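PDB 3SKV: SsfX3 from Streptomyces sp. SF2575, which probably transfers a salicylyl group in the biosynthesis of a tetracycline, combining a jelly-roll domain with a GDSL/SGNH hydrolase fold. Local coordinates for residues Leu42-Ala47 / Val85-Arg90; Ile248-Gly253 / Ile286-Ser291. The protein carries 1 engineered substitution. One frame throughout, in Å; residues are numbered along the deposited sequence.

The two contacts sit on opposite sides of the chain's centre, their own centres 26 Å apart and their nearest atoms about 13 Å from each other. Along the chain they follow in series. Interaction 1 pairs antiparallel strands 43-45 and 86-91 within the N-terminal, jelly-roll part; interaction 2 comes later and joins neighbouring parallel strands 247-252 and 286-290 in the central sheet of the GDSL part. They share no sheet, but Arg86 of interaction 1 forms a salt bridge with Asp219, on outer strand 219-223 of the parallel sheet. That bridge ties the jelly-roll part to the edge of the sheet, while interaction 2 lies further in.

Interaction 1. Residues Leu42-Ala47 / Val85-Arg90; sequences LTYRGA and VRLHLR. Engineered in segment 85-90: His88 (natural residue Cys).
Arg45 lies across Arg86 and His88 of the opposite strand. Arg45 CB sits over the centre of the Arg86 guanidinium, 3.6 Å from Arg86 CZ. A chi1 of -54° sets CG anti to the carbonyl carbon and over the His88 ring face, a CH-pi contact of 3.9 Å from Arg45 CG to the His88 centroid. The bend at chi2 (-121°) then sends the chain along the ring: Arg45 CD passes 4.2 Å from His88 CE1, and Arg45 NE comes to 3.6 Å from His88 ND1, at the guanidinium edge; the two planes stand 78° apart. Thr43 CG2 lies over the centre of one Arg45 guanidinium face, and NH2 reaches Asp181 in a salt bridge. The same Asp181 takes a hydrogen bond from His88 ND1; His88 is engineered, a cysteine in nature.

Beneath, Thr43 and His88 trade two antiparallel backbone bonds, as do Arg45 and Arg86, with Arg45 N 2.8 Å from Arg86 O. A water joins Thr43 OG1 to His88 O. On the other face Leu87 CD1 rests over the Tyr44 ring, 3.7 Å from its centroid, and meets Leu42 CB at 3.8 Å.

Arg86 NH1 bonds to Gly84 O, and Arg86 NH2 forms a salt bridge with Asp219. One face is thus largely apolar, with Tyr44 OH bonded to Pro37 O, while the other gathers two arginines whose like charges are probably offset by Asp181 and Asp219.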
loop_
_atom_site.group_PDB
_atom_site.type_symbol
_atom_site.label_atom_id
_atom_site.label_comp_id
_atom_site.label_asym_id
_atom_site.label_seq_id
_atom_site.Cartn_x
_atom_site.Cartn_y
_atom_site.Cartn_z
ATOM N N LEU A 42 15.857 -9.021 -11.355
ATOM C CA LEU A 42 14.677 -8.214 -10.981
ATOM C C LEU A 42 14.147 -8.583 -9.605
ATOM O O LEU A 42 14.131 -9.761 -9.230
ATOM C CB LEU A 42 13.527 -8.233 -12.022
ATOM C CG LEU A 42 13.904 -8.039 -13.518
ATOM C CD1 LEU A 42 12.686 -8.040 -14.395
ATOM C CD2 LEU A 42 14.737 -6.787 -13.761
ATOM N N THR A 43 13.757 -7.558 -8.850
ATOM C CA THR A 43 13.179 -7.651 -7.518
ATOM C C THR A 43 11.866 -6.871 -7.543
ATOM O O THR A 43 11.845 -5.705 -7.940
ATOM C CB THR A 43 14.156 -7.087 -6.422
ATOM O OG1 THR A 43 15.447 -7.694 -6.517
ATOM C CG2 THR A 43 13.629 -7.290 -5.013
ATOM N N TYR A 44 10.783 -7.519 -7.109
ATOM C CA TYR A 44 9.470 -6.906 -6.971
ATOM C C TYR A 44 9.292 -6.672 -5.491
ATOM O O TYR A 44 9.332 -7.604 -4.694
ATOM C CB TYR A 44 8.353 -7.784 -7.523
ATOM C CG TYR A 44 8.435 -7.966 -9.023
ATOM C CD1 TYR A 44 9.266 -8.940 -9.585
ATOM C CD2 TYR A 44 7.692 -7.161 -9.885
ATOM C CE1 TYR A 44 9.373 -9.090 -10.963
ATOM C CE2 TYR A 44 7.768 -7.326 -11.266
ATOM C CZ TYR A 44 8.606 -8.294 -11.798
ATOM O OH TYR A 44 8.712 -8.437 -13.157
ATOM N N ARG A 45 9.217 -5.416 -5.113
ATOM C CA ARG A 45 9.043 -5.081 -3.720
ATOM C C ARG A 45 7.583 -4.713 -3.535
ATOM O O ARG A 45 6.945 -4.187 -4.447
ATOM C CB ARG A 45 10.021 -3.961 -3.298
ATOM C CG ARG A 45 11.486 -4.292 -3.630
ATOM C CD ARG A 45 12.398 -4.322 -2.429
ATOM N NE ARG A 45 13.824 -4.308 -2.813
ATOM C CZ ARG A 45 14.757 -5.149 -2.356
ATOM N NH1 ARG A 45 14.431 -6.110 -1.500
ATOM N NH2 ARG A 45 16.013 -5.056 -2.783
ATOM N N GLY A 46 7.042 -5.061 -2.393
ATOM C CA GLY A 46 5.630 -4.804 -2.116
ATOM C C GLY A 46 4.674 -5.807 -2.732
ATOM O O GLY A 46 3.450 -5.624 -2.638
ATOM N N ALA A 47 5.206 -6.881 -3.358
ATOM C CA ALA A 47 4.356 -7.962 -3.920
ATOM C C ALA A 47 4.510 -9.232 -3.066
ATOM O O ALA A 47 5.610 -9.547 -2.615
ATOM C CB ALA A 47 4.719 -8.245 -5.373
ATOM N N VAL A 85 3.450 -1.467 -5.000
ATOM C CA VAL A 85 4.323 -2.448 -5.652
ATOM C C VAL A 85 5.367 -1.713 -6.493
ATOM O O VAL A 85 5.046 -0.766 -7.231
ATOM C CB VAL A 85 3.549 -3.521 -6.485
ATOM C CG1 VAL A 85 4.516 -4.493 -7.198
ATOM C CG2 VAL A 85 2.547 -4.287 -5.619
ATOM N N ARG A 86 6.622 -2.145 -6.376
ATOM C CA ARG A 86 7.679 -1.580 -7.205
ATOM C C ARG A 86 8.628 -2.590 -7.785
ATOM O O ARG A 86 8.804 -3.661 -7.220
ATOM C CB ARG A 86 8.338 -0.306 -6.641
ATOM C CG ARG A 86 8.882 -0.452 -5.290
ATOM C CD ARG A 86 8.027 0.142 -4.209
ATOM N NE ARG A 86 8.774 -0.107 -2.991
ATOM C CZ ARG A 86 8.432 -0.971 -2.058
ATOM N NH1 ARG A 86 7.234 -1.529 -2.073
ATOM N NH2 ARG A 86 9.251 -1.215 -1.049
ATOM N N LEU A 87 9.125 -2.309 -8.985
ATOM C CA LEU A 87 10.091 -3.147 -9.670
ATOM C C LEU A 87 11.477 -2.470 -9.546
ATOM O O LEU A 87 11.635 -1.315 -9.928
ATOM C CB LEU A 87 9.672 -3.377 -11.141
ATOM C CG LEU A 87 10.701 -4.127 -12.026
ATOM C CD1 LEU A 87 10.924 -5.567 -11.533
ATOM C CD2 LEU A 87 10.276 -4.136 -13.489
ATOM N N HIS A 88 12.452 -3.174 -8.954
ATOM C CA HIS A 88 13.802 -2.654 -8.772
ATOM C C HIS A 88 14.774 -3.403 -9.656
ATOM O O HIS A 88 14.673 -4.625 -9.820
ATOM C CB HIS A 88 14.280 -2.834 -7.323
ATOM C CG HIS A 88 13.643 -1.944 -6.305
ATOM N ND1 HIS A 88 14.323 -1.578 -5.176
ATOM C CD2 HIS A 88 12.388 -1.443 -6.239
ATOM C CE1 HIS A 88 13.487 -0.831 -4.466
ATOM N NE2 HIS A 88 12.304 -0.735 -5.059
ATOM N N LEU A 89 15.742 -2.664 -10.200
ATOM C CA LEU A 89 16.838 -3.190 -11.015
ATOM C C LEU A 89 17.963 -2.182 -11.033
ATOM O O LEU A 89 17.705 -0.982 -11.006
ATOM C CB LEU A 89 16.432 -3.587 -12.468
ATOM C CG LEU A 89 15.795 -2.509 -13.338
ATOM C CD1 LEU A 89 16.809 -1.892 -14.239
ATOM C CD2 LEU A 89 14.703 -3.085 -14.198
ATOM N N ARG A 90 19.196 -2.665 -11.082
ATOM C CA ARG A 90 20.346 -1.794 -11.228
ATOM C C ARG A 90 20.783 -1.918 -12.683
ATOM O O ARG A 90 20.868 -3.037 -13.214
ATOM C CB ARG A 90 21.475 -2.172 -10.268
ATOM C CG ARG A 90 21.109 -1.966 -8.792
ATOM C CD ARG A 90 22.364 -2.012 -7.916
ATOM N NE ARG A 90 23.327 -0.994 -8.326
ATOM C CZ ARG A 90 23.299 0.273 -7.925
ATOM N NH1 ARG A 90 22.398 0.674 -7.034
ATOM N NH2 ARG A 90 24.189 1.141 -8.386
HETATM O O HOH W 1 16.790 -6.192 -8.229
#

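Interaction 2. Residues Ile248-Gly253 / Ile286-Ser291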
loop_
_atom_site.group_PDB
_atom_site.type_symbol
_atom_site.label_atom_id
_atom_site.label_comp_id
_atom_site.label_asym_id
_atom_site.label_seq_id
_atom_site.Cartn_x
_atom_site.Cartn_y
_atom_site.Cartn_z
ATOM N N ILE A 248 5.040 -3.364 11.899
ATOM C CA ILE A 248 3.684 -3.672 11.477
ATOM C C ILE A 248 2.738 -2.592 11.981
ATOM O O ILE A 248 2.742 -2.283 13.163
ATOM C CB ILE A 248 3.235 -5.095 11.913
ATOM C CG1 ILE A 248 4.188 -6.169 11.365
ATOM C CG2 ILE A 248 1.751 -5.375 11.507
ATOM C CD1 ILE A 248 4.203 -7.496 12.118
ATOM N N SER A 249 1.907 -2.042 11.093
ATOM C CA SER A 249 0.898 -1.056 11.489
ATOM C C SER A 249 -0.434 -1.483 10.960
ATOM O O SER A 249 -0.541 -1.891 9.801
ATOM C CB SER A 249 1.264 0.369 11.053
ATOM O OG SER A 249 1.636 0.509 9.693
ATOM N N LEU A 250 -1.437 -1.477 11.853
ATOM C CA LEU A 250 -2.819 -1.867 11.589
ATOM C C LEU A 250 -3.749 -0.721 11.928
ATOM O O LEU A 250 -3.745 -0.271 13.073
ATOM C CB LEU A 250 -3.222 -3.094 12.466
ATOM C CG LEU A 250 -2.227 -4.278 12.616
ATOM C CD1 LEU A 250 -2.711 -5.230 13.658
ATOM C CD2 LEU A 250 -2.027 -5.032 11.293
ATOM N N ARG A 251 -4.571 -0.275 10.981
ATOM C CA ARG A 251 -5.562 0.760 11.283
ATOM C C ARG A 251 -6.937 0.234 10.991
ATOM O O ARG A 251 -7.255 -0.104 9.855
ATOM C CB ARG A 251 -5.311 2.086 10.588
ATOM C CG ARG A 251 -5.716 3.213 11.519
ATOM C CD ARG A 251 -5.880 4.574 10.888
ATOM N NE ARG A 251 -5.046 4.718 9.713
ATOM C CZ ARG A 251 -3.779 5.097 9.726
ATOM N NH1 ARG A 251 -3.189 5.425 10.869
ATOM N NH2 ARG A 251 -3.093 5.152 8.601
ATOM N N VAL A 252 -7.725 0.072 12.033
ATOM C CA VAL A 252 -9.067 -0.530 11.934
ATOM C C VAL A 252 -10.113 0.210 12.759
ATOM O O VAL A 252 -9.752 1.079 13.549
ATOM C CB VAL A 252 -8.999 -2.046 12.294
ATOM C CG1 VAL A 252 -8.217 -2.818 11.223
ATOM C CG2 VAL A 252 -8.371 -2.267 13.689
ATOM N N GLY A 253 -11.387 -0.153 12.585
ATOM C CA GLY A 253 -12.511 0.436 13.292
ATOM C C GLY A 253 -13.659 0.838 12.386
ATOM O O GLY A 253 -14.673 0.142 12.331
ATOM N N ILE A 286 4.251 -3.680 16.797
ATOM C CA ILE A 286 2.913 -3.686 16.208
ATOM C C ILE A 286 2.231 -2.409 16.679
ATOM O O ILE A 286 2.102 -2.162 17.894
ATOM C CB ILE A 286 2.068 -4.952 16.545
ATOM C CG1 ILE A 286 2.722 -6.250 15.985
ATOM C CG2 ILE A 286 0.615 -4.784 16.006
ATOM C CD1 ILE A 286 2.051 -7.504 16.477
ATOM N N VAL A 287 1.833 -1.581 15.713
ATOM C CA VAL A 287 1.161 -0.325 15.970
ATOM C C VAL A 287 -0.304 -0.505 15.675
ATOM O O VAL A 287 -0.709 -0.766 14.541
ATOM C CB VAL A 287 1.816 0.846 15.205
ATOM C CG1 VAL A 287 1.089 2.132 15.477
ATOM C CG2 VAL A 287 3.281 0.971 15.582
ATOM N N LEU A 288 -1.090 -0.409 16.732
ATOM C CA LEU A 288 -2.545 -0.539 16.725
ATOM C C LEU A 288 -3.149 0.844 16.570
ATOM O O LEU A 288 -3.139 1.668 17.497
ATOM C CB LEU A 288 -2.963 -1.178 18.037
ATOM C CG LEU A 288 -3.518 -2.578 17.938
ATOM C CD1 LEU A 288 -2.737 -3.472 16.962
ATOM C CD2 LEU A 288 -3.618 -3.191 19.293
ATOM N N GLY A 289 -3.589 1.104 15.357
ATOM C CA GLY A 289 -4.130 2.398 14.997
ATOM C C GLY A 289 -5.633 2.454 15.009
ATOM O O GLY A 289 -6.296 1.615 14.409
ATOM N N SER A 290 -6.175 3.448 15.703
ATOM C CA SER A 290 -7.601 3.686 15.677
ATOM C C SER A 290 -7.821 4.443 14.390
ATOM O O SER A 290 -6.900 5.095 13.883
ATOM C CB SER A 290 -8.059 4.508 16.880
ATOM O OG SER A 290 -7.348 5.723 16.982
ATOM N N SER A 291 -9.013 4.349 13.849
ATOM C CA SER A 291 -9.323 5.060 12.624
ATOM C C SER A 291 -9.065 6.583 12.673
ATOM O O SER A 291 -9.274 7.284 13.683
ATOM C CB SER A 291 -10.751 4.762 12.206
ATOM O OG SER A 291 -10.813 3.398 11.822
HETATM O O HOH W 2 -4.053 5.538 13.666
HETATM O O HOH W 3 -10.842 2.734 15.233
#
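This is a beta-alpha-beta unit of the SGNH sheet: strands 247-252 and 286-290 run parallel, their segments 13° apart, with helix 266-278 in the connection. The backbone ladder alternates: Val287 N and Gly289 N donate to Ile248 O and Leu250 O, while Leu250 N reaches Val287 O at 2.9 Å and Val252 N bonds to Gly289 O.

On one face Leu250 CD1 meets Leu288 CD1 at 3.7 Å, the two leucines side by side, and Ile286 CG2 adds a looser touch. On the other, Arg251 runs over Gly289, where any side chain would strike Arg251 CG. Its CG and CD press against the Ser290 carbonyl, Arg251 CD lying 3.2 Å from Ser290 O. A bend at chi3 (-28°) then turns the guanidinium so that NH1 holds, in its plane, a water that also donates to Ser290 O. NE forms a salt bridge with Asp193, in a Gly-Asp-Ser-Ile sequence that probably corresponds to the family's GDSL motif. A leucine in place of Arg251 would probably leave Asp193 without this charged mate and break the water bridge to Ser290 O. A second water links Val252 O to Ser291 N; Ser291 OG, hydrogen-bonded to Thr254 N of helix 254-257, also bonds weakly to Val252 O.

Helix 266-278 packs against the Leu250 and Ile286 face, helix 361-377 brings Phe367 and Met375 to the Arg251 and Val287 face, and strand 187-192 pairs along the other edge.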